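Local coordinates for protein translation elongation factor 1A (Methanosarcina mazei, PDB 3WND), which binds GDP, in its GTP-bound form binds cysteinyl-tRNA(Cys), and probably serves as a SelB/EF-Tu-like translation elongation factor, at residues K72-L77 / T360-A365; R121-H126 / N155-A160; A193-D198 / G217-K222; I234-I239 / V255-K260; L302-G307 / F352-L357. All blocks are in the same frame, centred on the assembly; numbering follows the deposited sequence. Where two conformers were deposited one is given.

Contact 1: residues K72-L77 / T360-A365; sequences KTLKSL and TQRFAA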
# COMPACT_ATOMS: atom_id res chain seq x y z
N LYS A 72 -12.05 6.31 8.04
CA LYS A 72 -11.76 6.88 9.39
C LYS A 72 -10.30 7.28 9.53
O LYS A 72 -10.02 8.39 9.99
CB LYS A 72 -12.12 5.87 10.48
CG LYS A 72 -11.78 6.31 11.91
CD LYS A 72 -12.00 5.14 12.89
CE LYS A 72 -10.74 4.28 13.17
NZ LYS A 72 -10.91 2.79 13.15
N THR A 73 -9.38 6.39 9.17
CA THR A 73 -7.95 6.72 9.24
C THR A 73 -7.32 6.61 7.81
O THR A 73 -7.69 5.75 6.98
CB THR A 73 -7.12 5.78 10.15
OG1 THR A 73 -6.98 4.47 9.51
CG2 THR A 73 -7.72 5.65 11.49
N LEU A 74 -6.31 7.43 7.59
CA LEU A 74 -5.44 7.27 6.42
C LEU A 74 -4.48 6.16 6.50
O LEU A 74 -4.15 5.53 5.49
CB LEU A 74 -4.67 8.58 6.16
CG LEU A 74 -5.58 9.80 5.90
CD1 LEU A 74 -4.74 11.05 5.57
CD2 LEU A 74 -6.70 9.62 4.87
N LYS A 75 -3.92 5.93 7.68
CA LYS A 75 -2.93 4.84 7.86
C LYS A 75 -3.45 3.50 7.30
O LYS A 75 -2.69 2.72 6.69
CB LYS A 75 -2.58 4.76 9.38
CG LYS A 75 -1.88 3.48 9.85
CD LYS A 75 -1.65 3.50 11.36
CE LYS A 75 -0.81 2.26 11.83
NZ LYS A 75 -0.26 2.33 13.23
N SER A 76 -4.77 3.23 7.47
CA SER A 76 -5.29 1.96 6.97
C SER A 76 -5.11 1.92 5.45
O SER A 76 -4.62 0.91 4.89
CB SER A 76 -6.77 1.84 7.37
OG SER A 76 -7.39 0.61 6.78
N LEU A 77 -5.52 2.99 4.78
CA LEU A 77 -5.40 3.03 3.33
C LEU A 77 -3.94 2.98 2.86
O LEU A 77 -3.58 2.25 1.94
CB LEU A 77 -6.04 4.33 2.81
CG LEU A 77 -5.96 4.59 1.28
CD1 LEU A 77 -6.81 3.62 0.52
CD2 LEU A 77 -6.39 6.04 1.04
N THR A 360 -11.12 17.93 4.47
CA THR A 360 -12.01 16.90 3.91
C THR A 360 -11.29 15.93 3.00
O THR A 360 -11.43 14.70 3.14
CB THR A 360 -13.15 17.59 3.07
OG1 THR A 360 -13.78 18.56 3.89
CG2 THR A 360 -14.19 16.58 2.59
N GLN A 361 -10.59 16.48 2.04
CA GLN A 361 -9.68 15.70 1.16
C GLN A 361 -8.33 15.96 1.92
O GLN A 361 -7.81 17.04 1.92
CB GLN A 361 -9.71 16.30 -0.25
CG GLN A 361 -9.02 15.43 -1.33
CD GLN A 361 -7.54 15.25 -1.08
OE1 GLN A 361 -7.12 14.17 -0.55
NE2 GLN A 361 -6.75 16.28 -1.42
N ARG A 362 -7.78 14.89 2.48
CA ARG A 362 -6.69 15.06 3.45
C ARG A 362 -5.29 14.98 2.85
O ARG A 362 -4.33 15.23 3.53
CB ARG A 362 -6.84 14.02 4.57
CG ARG A 362 -8.10 14.26 5.34
CD ARG A 362 -8.52 13.11 6.26
NE ARG A 362 -9.17 12.06 5.47
CZ ARG A 362 -9.68 10.95 5.99
NH1 ARG A 362 -9.65 10.68 7.33
NH2 ARG A 362 -10.22 10.08 5.15
N PHE A 363 -5.17 14.52 1.62
CA PHE A 363 -3.82 14.37 1.02
C PHE A 363 -3.36 15.66 0.42
O PHE A 363 -4.07 16.30 -0.37
CB PHE A 363 -3.79 13.25 -0.02
CG PHE A 363 -3.90 11.89 0.62
CD1 PHE A 363 -2.80 11.32 1.32
CD2 PHE A 363 -5.13 11.23 0.66
CE1 PHE A 363 -2.99 10.05 1.99
CE2 PHE A 363 -5.31 10.01 1.33
CZ PHE A 363 -4.22 9.39 1.96
N ALA A 364 -2.17 16.06 0.84
CA ALA A 364 -1.64 17.36 0.50
C ALA A 364 -0.54 17.35 -0.55
O ALA A 364 -0.42 18.31 -1.31
CB ALA A 364 -1.14 18.07 1.79
N ALA A 365 0.30 16.34 -0.53
CA ALA A 365 1.54 16.42 -1.31
C ALA A 365 2.21 15.08 -1.30
O ALA A 365 1.96 14.27 -0.38
CB ALA A 365 2.53 17.45 -0.73
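Leu74, at the start of helix 74-83, and Arg362, just before strand 363-369, come no nearer than 8.4 Å between CA and CA, so side chains alone bridge the two backbones. Leu74 supplies most of the bridge through its forked end. Its CD2 methyl sits over the centre of the Arg362 guanidinium, 3.5 Å from CZ, while CD1 lies over one face of the Phe363 ring. The same CD2 also reaches Phe363 CE2 at 3.8 Å, which places the fork between a cationic plane and an aromatic one. Leu77 adds its CD2 to the ring at an oblique angle, 4.1 Å from Phe363 CZ. A bend at chi3 of Arg362 (-79°) turns the guanidinium face toward Leu74 CD2. Lys72 O then lies in the guanidinium plane at its edge, 3.5 Å from NH1 and not hydrogen-bonded to it. The firmer polar ties of Arg362 are a salt bridge to Glu102 and a hydrogen bond to Pro71 O. Next to the ring, the Gln361 amide grips the Phe363 backbone twice, its OE1 accepting from Phe363 N at 2.9 Å and its NE2 donating to Phe363 O. Helix 74-83 probably corresponds to the switch II helix, as in EF-Tu-like GTPases. The chemistry, one leucine methyl on a guanidinium whose charge is probably balanced by Glu102, implies that helix and barrel meet here mainly through apolar surface, with charge pairing beside it.

Contact 2: residues R121-H126 / N155-A160; sequences RSDSTH and NTNKSA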
# COMPACT_ATOMS: atom_id res chain seq x y z
N ARG A 121 -21.84 -3.64 -6.58
CA ARG A 121 -23.30 -3.56 -6.36
C ARG A 121 -24.03 -3.50 -7.67
O ARG A 121 -25.07 -2.83 -7.75
CB ARG A 121 -23.71 -2.45 -5.33
CG ARG A 121 -22.96 -2.62 -4.02
CD ARG A 121 -23.14 -1.48 -3.11
NE ARG A 121 -24.47 -1.42 -2.55
CZ ARG A 121 -24.95 -0.33 -1.92
NH1 ARG A 121 -24.21 0.84 -1.80
NH2 ARG A 121 -26.19 -0.38 -1.44
N SER A 122 -23.52 -4.22 -8.67
CA SER A 122 -24.15 -4.10 -10.03
C SER A 122 -25.64 -4.51 -10.04
O SER A 122 -26.40 -4.03 -10.87
CB SER A 122 -23.40 -4.94 -11.08
OG SER A 122 -23.53 -6.34 -10.74
N ASP A 123 -26.03 -5.44 -9.17
CA ASP A 123 -27.45 -5.88 -9.08
C ASP A 123 -28.39 -4.74 -8.60
O ASP A 123 -29.61 -4.82 -8.78
CB ASP A 123 -27.55 -7.10 -8.16
CG ASP A 123 -27.08 -6.82 -6.76
OD1 ASP A 123 -25.92 -6.33 -6.55
OD2 ASP A 123 -27.87 -7.11 -5.84
N SER A 124 -27.82 -3.68 -8.02
CA SER A 124 -28.62 -2.54 -7.61
C SER A 124 -28.81 -1.44 -8.63
O SER A 124 -29.42 -0.44 -8.33
CB SER A 124 -28.03 -1.95 -6.29
OG SER A 124 -26.84 -1.23 -6.57
N THR A 125 -28.33 -1.65 -9.86
CA THR A 125 -28.30 -0.61 -10.86
C THR A 125 -28.62 -1.21 -12.19
O THR A 125 -29.13 -2.34 -12.23
CB THR A 125 -26.96 0.14 -10.83
OG1 THR A 125 -27.03 1.26 -11.71
CG2 THR A 125 -25.79 -0.73 -11.20
N HIS A 126 -28.45 -0.46 -13.28
CA HIS A 126 -28.83 -0.90 -14.61
C HIS A 126 -27.73 -0.57 -15.52
O HIS A 126 -26.95 0.39 -15.31
CB HIS A 126 -30.12 -0.17 -15.12
CG HIS A 126 -31.35 -0.24 -14.17
ND1 HIS A 126 -32.15 -1.33 -14.08
CD2 HIS A 126 -31.90 0.72 -13.36
CE1 HIS A 126 -33.17 -1.10 -13.22
NE2 HIS A 126 -33.03 0.16 -12.75
N ASN A 155 -21.00 -7.80 -8.75
CA ASN A 155 -21.58 -7.80 -7.42
C ASN A 155 -21.09 -9.13 -6.77
O ASN A 155 -20.54 -9.99 -7.46
CB ASN A 155 -23.17 -7.77 -7.49
CG ASN A 155 -23.76 -9.03 -8.16
OD1 ASN A 155 -23.69 -10.14 -7.58
ND2 ASN A 155 -24.36 -8.89 -9.38
N THR A 156 -21.27 -9.19 -5.49
CA THR A 156 -20.95 -10.36 -4.70
C THR A 156 -22.25 -10.81 -3.98
O THR A 156 -22.22 -11.20 -2.77
CB THR A 156 -19.79 -10.14 -3.73
OG1 THR A 156 -20.13 -9.01 -2.93
CG2 THR A 156 -18.47 -9.95 -4.52
N ASN A 157 -23.37 -10.79 -4.72
CA ASN A 157 -24.68 -11.19 -4.18
C ASN A 157 -25.20 -12.44 -4.80
O ASN A 157 -25.59 -12.44 -5.94
CB ASN A 157 -25.62 -10.03 -4.42
CG ASN A 157 -27.01 -10.30 -3.87
OD1 ASN A 157 -27.29 -11.36 -3.29
ND2 ASN A 157 -27.90 -9.37 -4.12
N LYS A 158 -25.10 -13.59 -4.07
CA LYS A 158 -25.36 -14.88 -4.72
C LYS A 158 -26.87 -14.99 -5.07
O LYS A 158 -27.24 -15.90 -5.80
CB LYS A 158 -24.97 -16.01 -3.76
CG LYS A 158 -25.81 -15.99 -2.52
CD LYS A 158 -25.68 -17.35 -1.82
CE LYS A 158 -26.07 -17.28 -0.35
NZ LYS A 158 -25.55 -18.51 0.33
N SER A 159 -27.71 -14.09 -4.53
CA SER A 159 -29.16 -14.08 -4.73
C SER A 159 -29.63 -13.10 -5.81
O SER A 159 -30.83 -13.07 -6.15
CB SER A 159 -29.84 -13.67 -3.43
OG SER A 159 -29.47 -14.60 -2.42
N ALA A 160 -28.70 -12.31 -6.36
CA ALA A 160 -29.10 -11.35 -7.38
C ALA A 160 -29.54 -12.09 -8.66
O ALA A 160 -29.20 -13.25 -8.89
CB ALA A 160 -27.89 -10.48 -7.75
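Asp123 takes a hydrogen bond from Asn157 in an uncommon way: ND2 approaches OD2 from above the carboxylate, 49° out of its plane, at 2.8 Å. The donor is well aimed, since OD2 lies close to the amide plane of Asn157, and the two flat groups stand 75° apart. Asn157 is steadied by an Asx turn, its OD1 accepting from Ser159 N. A second Asx turn precedes it, Asn155 OD1 accepting from Asn157 N at 3.0 Å. The other end of that amide crosses to the first loop, where Asn155 ND2 donates to Ser122 OG at 3.0 Å; it also serves Asn162 O, while Ser122 OG has a further partner in Glu165. With an alanine in place of Asn155, Ser122 OG and Asn162 O would probably be left without this shared donor and the turn to Asn157 freer to shift. Ala160 CB also packs on Asp123 CB at 3.4 Å. Asp123 and Thr156 are GDP-binding residues, and the loops correspond in position to the NKxD and SAx loops that read the base in GTPases, Asp123 probably being the motif's aspartate. The chemistry implies that Asn157 probably steadies the Asp123 carboxylate from the second shell, Asn155 fixing its turn.

Contact 3: residues A193-D198 / G217-K222; sequences ARIFID and GISKDK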
# COMPACT_ATOMS: atom_id res chain seq x y z
N ALA A 193 18.34 -6.66 -0.51
CA ALA A 193 17.05 -6.92 0.07
C ALA A 193 16.53 -5.86 1.03
O ALA A 193 17.28 -5.33 1.91
CB ALA A 193 17.04 -8.26 0.83
N ARG A 194 15.23 -5.55 0.90
CA ARG A 194 14.54 -4.77 1.94
C ARG A 194 13.21 -5.42 2.18
O ARG A 194 12.54 -5.80 1.17
CB ARG A 194 14.26 -3.30 1.48
CG ARG A 194 15.50 -2.59 1.02
CD ARG A 194 15.15 -1.16 0.53
NE ARG A 194 14.75 -0.26 1.61
CZ ARG A 194 13.81 0.71 1.47
NH1 ARG A 194 12.97 0.78 0.39
NH2 ARG A 194 13.60 1.58 2.48
N ILE A 195 12.82 -5.53 3.45
CA ILE A 195 11.52 -6.09 3.82
C ILE A 195 10.82 -5.06 4.68
O ILE A 195 11.39 -4.56 5.68
CB ILE A 195 11.70 -7.45 4.59
CG1 ILE A 195 12.50 -8.46 3.69
CG2 ILE A 195 10.28 -8.03 4.96
CD1 ILE A 195 13.98 -8.57 4.21
N PHE A 196 9.57 -4.73 4.34
CA PHE A 196 8.77 -3.80 5.20
C PHE A 196 7.86 -4.64 6.08
O PHE A 196 7.28 -5.58 5.63
CB PHE A 196 7.83 -2.94 4.32
CG PHE A 196 8.50 -1.77 3.61
CD1 PHE A 196 9.90 -1.57 3.69
CD2 PHE A 196 7.72 -0.90 2.87
CE1 PHE A 196 10.50 -0.51 2.98
CE2 PHE A 196 8.34 0.16 2.18
CZ PHE A 196 9.69 0.33 2.23
N ILE A 197 7.86 -4.38 7.36
CA ILE A 197 7.10 -5.10 8.31
C ILE A 197 5.75 -4.48 8.60
O ILE A 197 5.68 -3.30 8.85
CB ILE A 197 7.90 -5.10 9.65
CG1 ILE A 197 9.23 -5.95 9.48
CG2 ILE A 197 6.99 -5.62 10.77
CD1 ILE A 197 10.20 -5.72 10.63
N ASP A 198 4.66 -5.26 8.47
CA ASP A 198 3.36 -4.64 8.74
C ASP A 198 2.78 -5.12 10.08
O ASP A 198 1.87 -4.46 10.64
CB ASP A 198 2.32 -4.84 7.58
CG ASP A 198 2.27 -6.21 7.04
OD1 ASP A 198 1.82 -7.13 7.73
OD2 ASP A 198 2.62 -6.37 5.88
N GLY A 217 15.02 -7.01 -3.87
CA GLY A 217 16.03 -8.00 -3.60
C GLY A 217 15.40 -9.38 -3.38
O GLY A 217 14.24 -9.63 -3.70
N ILE A 218 16.23 -10.26 -2.84
CA ILE A 218 15.77 -11.60 -2.46
C ILE A 218 16.24 -11.81 -1.03
O ILE A 218 17.44 -11.80 -0.76
CB ILE A 218 16.33 -12.74 -3.35
CG1 ILE A 218 16.00 -12.47 -4.81
CG2 ILE A 218 15.79 -14.11 -2.87
CD1 ILE A 218 16.46 -13.53 -5.79
N SER A 219 15.27 -11.98 -0.09
CA SER A 219 15.66 -12.22 1.30
C SER A 219 15.92 -13.72 1.45
O SER A 219 15.23 -14.53 0.86
CB SER A 219 14.51 -11.75 2.24
OG SER A 219 14.81 -12.02 3.56
N LYS A 220 16.96 -14.10 2.17
CA LYS A 220 17.32 -15.51 2.30
C LYS A 220 17.27 -15.95 3.73
O LYS A 220 17.64 -15.21 4.66
CB LYS A 220 18.73 -15.74 1.75
CG LYS A 220 18.82 -15.59 0.22
CD LYS A 220 20.27 -15.64 -0.27
CE LYS A 220 20.93 -16.99 -0.14
NZ LYS A 220 20.23 -17.91 -1.10
N ASP A 221 16.78 -17.20 3.91
CA ASP A 221 16.80 -17.78 5.26
C ASP A 221 18.23 -17.82 5.78
O ASP A 221 19.18 -18.07 5.04
CB ASP A 221 16.16 -19.18 5.15
CG ASP A 221 15.85 -19.79 6.53
OD1 ASP A 221 15.85 -19.14 7.57
OD2 ASP A 221 15.52 -20.98 6.50
N LYS A 222 18.39 -17.49 7.08
CA LYS A 222 19.68 -17.42 7.72
C LYS A 222 20.47 -16.14 7.43
O LYS A 222 21.57 -15.97 7.92
CB LYS A 222 20.53 -18.69 7.55
CG LYS A 222 19.68 -19.96 7.82
CD LYS A 222 19.09 -19.83 9.29
CE LYS A 222 18.64 -21.16 9.84
NZ LYS A 222 17.48 -21.54 9.11
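The flat groups lie beside, not within, the contact that Ala193 and Ile195 make with Gly217 and Ser219: Phe196 turns its ring edge to one face of the Arg194 guanidinium, with CE1 3.6 Å above that plane and off toward its rim. Arg194 NH2 in turn lies at the edge of the Phe196 ring, in its plane. Salt bridges from NE to Glu277 and from NH2 to Asp350 hold the rotation of the guanidinium. The contact proper is small and has no hydrogen bond. Ala193 and Gly217 pass with their CA atoms 4.0 Å apart, near enough that a side chain on Gly217 would run into Ala193 CA. Gly217 also has a positive phi of 76°, a second reason why a bare residue suits this bend. Beyond it, Ala193 CB rests 3.9 Å from Ile218 O and comes almost as near to Ser219 CA. Ser219 CB meets the end of Ile195, and chi1 (177°), with OG opposite the backbone N, sets OG beside Ile195 CD1 as well. In the conformer described, one of two, Ile195 CD1 lies 3.6 Å from Ser219 OG, a contact that is therefore tentative. Met257 touches both Ile195 and Ser219 and joins them to the barrel core. The arrangement is that of an antiparallel hairpin, strands 194-203 and 207-216, whose second arm leaves the sheet at Gly217 to continue as strand 218-220, paired with strand 248-250. This is consistent with a SelB-type second domain, a beta-barrel as in EF-Tu-like translation factors.

Contact 4: residues I234-I239 / V255-K260; sequences IEIRSI and VGMRLK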
# COMPACT_ATOMS: atom_id res chain seq x y z
N ILE A 234 20.23 -8.58 13.29
CA ILE A 234 19.26 -9.64 13.50
C ILE A 234 19.62 -10.77 12.59
O ILE A 234 20.46 -10.59 11.72
CB ILE A 234 17.78 -9.15 13.27
CG1 ILE A 234 17.63 -8.62 11.81
CG2 ILE A 234 17.38 -8.01 14.22
CD1 ILE A 234 16.16 -8.54 11.33
N GLU A 235 19.09 -11.97 12.89
CA GLU A 235 19.26 -13.08 11.92
C GLU A 235 17.88 -13.52 11.58
O GLU A 235 17.04 -13.65 12.50
CB GLU A 235 20.06 -14.28 12.58
CG GLU A 235 20.14 -15.55 11.68
CD GLU A 235 20.70 -16.73 12.44
OE1 GLU A 235 21.11 -16.59 13.63
OE2 GLU A 235 20.64 -17.84 11.86
N ILE A 236 17.69 -13.86 10.30
CA ILE A 236 16.45 -14.49 9.88
C ILE A 236 16.51 -15.99 10.14
O ILE A 236 17.28 -16.72 9.48
CB ILE A 236 16.23 -14.21 8.41
CG1 ILE A 236 16.11 -12.66 8.23
CG2 ILE A 236 14.95 -14.97 7.94
CD1 ILE A 236 15.81 -12.26 6.78
N ARG A 237 15.75 -16.45 11.14
CA ARG A 237 15.76 -17.87 11.48
C ARG A 237 14.91 -18.76 10.56
O ARG A 237 15.21 -19.96 10.41
CB ARG A 237 15.24 -18.07 12.91
CG ARG A 237 16.10 -17.56 14.03
CD ARG A 237 15.57 -17.85 15.43
NE ARG A 237 14.37 -17.09 15.72
CZ ARG A 237 13.82 -16.98 16.93
NH1 ARG A 237 14.35 -17.59 17.91
NH2 ARG A 237 12.70 -16.24 17.07
N SER A 238 13.80 -18.23 9.97
CA SER A 238 13.06 -19.00 8.95
C SER A 238 12.18 -17.98 8.25
O SER A 238 11.96 -16.88 8.76
CB SER A 238 12.15 -20.10 9.56
OG SER A 238 11.28 -19.47 10.49
N ILE A 239 11.80 -18.30 7.04
CA ILE A 239 10.85 -17.46 6.29
C ILE A 239 9.70 -18.41 5.94
O ILE A 239 9.94 -19.50 5.36
CB ILE A 239 11.54 -16.96 4.98
CG1 ILE A 239 12.89 -16.24 5.33
CG2 ILE A 239 10.58 -16.06 4.20
CD1 ILE A 239 13.63 -15.68 4.12
N VAL A 255 5.66 -12.41 3.39
CA VAL A 255 6.42 -13.31 4.23
C VAL A 255 6.00 -13.17 5.70
O VAL A 255 5.42 -12.16 6.19
CB VAL A 255 8.00 -13.04 4.20
CG1 VAL A 255 8.57 -13.31 2.85
CG2 VAL A 255 8.22 -11.56 4.73
N GLY A 256 6.23 -14.30 6.36
CA GLY A 256 6.29 -14.28 7.82
C GLY A 256 7.73 -14.69 8.15
O GLY A 256 8.29 -15.60 7.50
N MET A 257 8.37 -13.99 9.06
CA MET A 257 9.76 -14.34 9.38
C MET A 257 9.97 -14.46 10.88
O MET A 257 9.58 -13.56 11.70
CB MET A 257 10.76 -13.27 8.87
CG MET A 257 10.67 -13.09 7.33
SD MET A 257 11.81 -11.75 6.86
CE MET A 257 12.06 -12.23 5.13
N ARG A 258 10.68 -15.54 11.23
CA ARG A 258 11.11 -15.72 12.64
C ARG A 258 12.43 -15.02 12.74
O ARG A 258 13.38 -15.32 11.96
CB ARG A 258 11.25 -17.22 12.94
CG ARG A 258 10.75 -17.57 14.31
CD ARG A 258 10.42 -19.06 14.36
NE ARG A 258 11.56 -19.91 14.71
CZ ARG A 258 12.10 -20.86 13.92
NH1 ARG A 258 11.63 -21.15 12.66
NH2 ARG A 258 13.13 -21.55 14.38
N LEU A 259 12.53 -14.09 13.68
CA LEU A 259 13.78 -13.30 13.82
C LEU A 259 14.46 -13.67 15.16
O LEU A 259 13.80 -13.80 16.21
CB LEU A 259 13.44 -11.78 13.91
CG LEU A 259 12.63 -11.22 12.71
CD1 LEU A 259 12.52 -9.72 12.97
CD2 LEU A 259 13.24 -11.63 11.38
N LYS A 260 15.78 -13.77 15.10
CA LYS A 260 16.68 -13.85 16.30
C LYS A 260 17.30 -12.47 16.63
O LYS A 260 17.69 -11.65 15.71
CB LYS A 260 17.80 -14.93 16.11
CG LYS A 260 18.55 -15.29 17.44
CD LYS A 260 19.80 -16.18 17.28
CE LYS A 260 19.53 -17.46 16.51
NZ LYS A 260 20.81 -18.18 16.24
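Ile236, Ile239, Met257 and Leu259 form the apolar centre of this antiparallel strand pair, which carries a classic beta bulge in a barrel consistent with a SelB-type second domain. Met257 runs alongside Ile239, pointing the same way, its CE 3.9 Å from Ile239 CD1, and its SD meets Ile236 CD1 at 4.0 Å. Ile239 CG2 extends the patch to Val255 CG1, and Ile234 CD1 to Leu259 CD1. At the bulge the register slips by one, so that Arg237 and Ser238 both stand opposite Arg258; Arg237 N donates to Arg258 O at 2.8 Å, and Arg258 N to Ser238 O. The other side of the sheet is polar. The Arg237 guanidinium is sandwiched, with Arg258 NE over one face and Lys260 CA over the other, the two arginine planes being 35° apart. These like charges lie close, NE to NE 4.1 Å, and may repel mildly. Ser238 OG, whose stronger partner is Gln240, receives only a weak bond from Arg258 NH1. At the far end Glu235 and Lys260 pair doubly through their backbones, and their side chains lie side by side and point the same way. There Lys260 NZ meets Glu235 OE1 on its syn side, 26° out of the carboxylate plane, in a 3.1 Å salt bridge.

Contact 5: residues L302-G307 / F352-L357; sequences LHLFVG and FLLANL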
# COMPACT_ATOMS: atom_id res chain seq x y z
N LEU A 302 1.45 18.81 9.68
CA LEU A 302 1.08 17.87 8.59
C LEU A 302 1.23 16.46 9.15
O LEU A 302 1.71 16.31 10.31
CB LEU A 302 1.90 18.07 7.30
CG LEU A 302 1.67 19.37 6.53
CD1 LEU A 302 2.77 19.57 5.51
CD2 LEU A 302 0.28 19.51 5.90
N HIS A 303 0.77 15.45 8.42
CA HIS A 303 1.02 14.09 8.80
C HIS A 303 1.85 13.49 7.71
O HIS A 303 1.58 13.70 6.52
CB HIS A 303 -0.28 13.30 8.95
CG HIS A 303 -0.24 12.34 10.06
ND1 HIS A 303 -0.26 12.73 11.40
CD2 HIS A 303 -0.26 10.93 10.05
CE1 HIS A 303 -0.18 11.62 12.16
NE2 HIS A 303 -0.25 10.52 11.33
N LEU A 304 2.92 12.79 8.09
CA LEU A 304 3.85 12.25 7.11
C LEU A 304 3.74 10.72 7.05
O LEU A 304 3.69 10.02 8.09
CB LEU A 304 5.29 12.66 7.50
CG LEU A 304 6.48 12.15 6.66
CD1 LEU A 304 7.64 13.12 6.76
CD2 LEU A 304 6.92 10.74 7.15
N PHE A 305 3.66 10.21 5.84
CA PHE A 305 3.71 8.75 5.61
C PHE A 305 4.90 8.41 4.73
O PHE A 305 5.13 9.01 3.70
CB PHE A 305 2.47 8.38 4.77
CG PHE A 305 1.17 8.63 5.48
CD1 PHE A 305 0.54 7.63 6.18
CD2 PHE A 305 0.65 9.93 5.51
CE1 PHE A 305 -0.64 7.93 6.91
CE2 PHE A 305 -0.54 10.21 6.20
CZ PHE A 305 -1.17 9.25 6.90
N VAL A 306 5.70 7.43 5.17
CA VAL A 306 6.79 6.92 4.35
C VAL A 306 6.87 5.45 4.68
O VAL A 306 6.83 5.06 5.84
CB VAL A 306 8.12 7.69 4.52
CG1 VAL A 306 8.67 7.49 5.93
CG2 VAL A 306 9.16 7.27 3.44
N GLY A 307 6.95 4.61 3.63
CA GLY A 307 6.86 3.17 3.87
C GLY A 307 5.55 2.86 4.62
O GLY A 307 4.46 3.31 4.19
N PHE A 352 7.43 9.81 0.00
CA PHE A 352 6.75 10.34 1.21
C PHE A 352 5.39 10.93 0.73
O PHE A 352 5.28 11.56 -0.30
CB PHE A 352 7.53 11.52 1.78
CG PHE A 352 8.79 11.12 2.54
CD1 PHE A 352 8.82 11.20 3.92
CD2 PHE A 352 9.95 10.72 1.84
CE1 PHE A 352 10.00 10.91 4.62
CE2 PHE A 352 11.09 10.33 2.54
CZ PHE A 352 11.14 10.49 3.95
N LEU A 353 4.37 10.74 1.55
CA LEU A 353 3.09 11.43 1.36
C LEU A 353 2.86 12.34 2.57
O LEU A 353 3.23 12.01 3.70
CB LEU A 353 1.95 10.47 1.37
CG LEU A 353 1.75 9.62 0.17
CD1 LEU A 353 0.39 8.83 0.31
CD2 LEU A 353 1.82 10.36 -1.18
N LEU A 354 2.32 13.53 2.32
CA LEU A 354 1.97 14.44 3.42
C LEU A 354 0.47 14.68 3.38
O LEU A 354 -0.10 14.86 2.29
CB LEU A 354 2.64 15.80 3.14
CG LEU A 354 4.19 15.68 3.13
CD1 LEU A 354 4.84 17.02 2.75
CD2 LEU A 354 4.74 15.16 4.47
N ALA A 355 -0.10 14.73 4.57
CA ALA A 355 -1.55 14.90 4.71
C ALA A 355 -1.85 15.99 5.72
O ALA A 355 -0.98 16.31 6.57
CB ALA A 355 -2.23 13.56 5.10
N ASN A 356 -3.08 16.52 5.64
CA ASN A 356 -3.64 17.37 6.70
C ASN A 356 -4.90 16.72 7.17
O ASN A 356 -5.87 16.63 6.46
CB ASN A 356 -3.90 18.83 6.19
CG ASN A 356 -4.44 19.74 7.28
OD1 ASN A 356 -5.04 19.26 8.27
ND2 ASN A 356 -4.35 21.02 7.08
N LEU A 357 -4.81 16.09 8.33
CA LEU A 357 -5.87 15.22 8.78
C LEU A 357 -7.13 15.95 9.07
O LEU A 357 -8.15 15.29 9.28
CB LEU A 357 -5.47 14.42 10.02
CG LEU A 357 -4.21 13.58 9.96
CD1 LEU A 357 -3.83 12.94 11.25
CD2 LEU A 357 -4.39 12.48 8.94
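Val306 and Phe352 lie side by side and point the same way, which sets the CG2 methyl of Val306 squarely over the aromatic ring: a CH-pi contact 3.6 Å from the centroid and only 5° off the normal. Val306 owes this to its first torsion (chi1 65°), which holds CG2 anti to the backbone N. Leu304 comes to the same ring at its edge, CD1 3.6 Å from Phe352 CD1, and Tyr346 adds an edge-to-face ring contact. If a serine stood here instead of Phe352, Val306 CG2 and Leu304 CD1 would probably face a gap in the barrel core, and Tyr346 would lose its stacking partner. Leu354 continues this side, its CD2 4.0 Å from Leu304 CB. On the reverse of the sheet the rings behave differently. Phe305 turns its edge to the other strand, CE2 lying 3.9 Å from Ala355 CB. His303 receives Leu357 CD1 over one face, 3.8 Å from the centroid and 20° off the normal, while its NE2 is hydrogen-bonded to a citrate probably from the crystallisation liquor. Four backbone hydrogen bonds join the antiparallel strands, among them His303 N to Ala355 O at 2.7 Å. The chemistry implies a strand pair apolar on the side lining the C-terminal barrel; on the other, Phe305, Leu353 and Ala355 meet helix 74-83 while His303 adds a polar edge.

The five contacts sample all three domains of an EF-Tu-like architecture. Contact 2 lies within the GTPase domain, in loops after two strands of its mixed sheet; contacts 3 and 4 follow in the second-domain barrel, touching through Lys222 and Ile236, their centres 9 Å apart. Contact 5 belongs to the C-terminal barrel, and contact 1, whose segments enclose the others in sequence, ties that barrel to helix 74-83. Contacts 1 and 5, centres 8 Å apart, meet on neighbouring strands 352-355 and 363-369. Contact 2, probably reading the base, stands about 29 Å from contact 1, centre to centre, although Leu77 lies about 7 Å from Arg34 of the GDP site, side chain to side chain. Phe196 against Gly307 links the barrels.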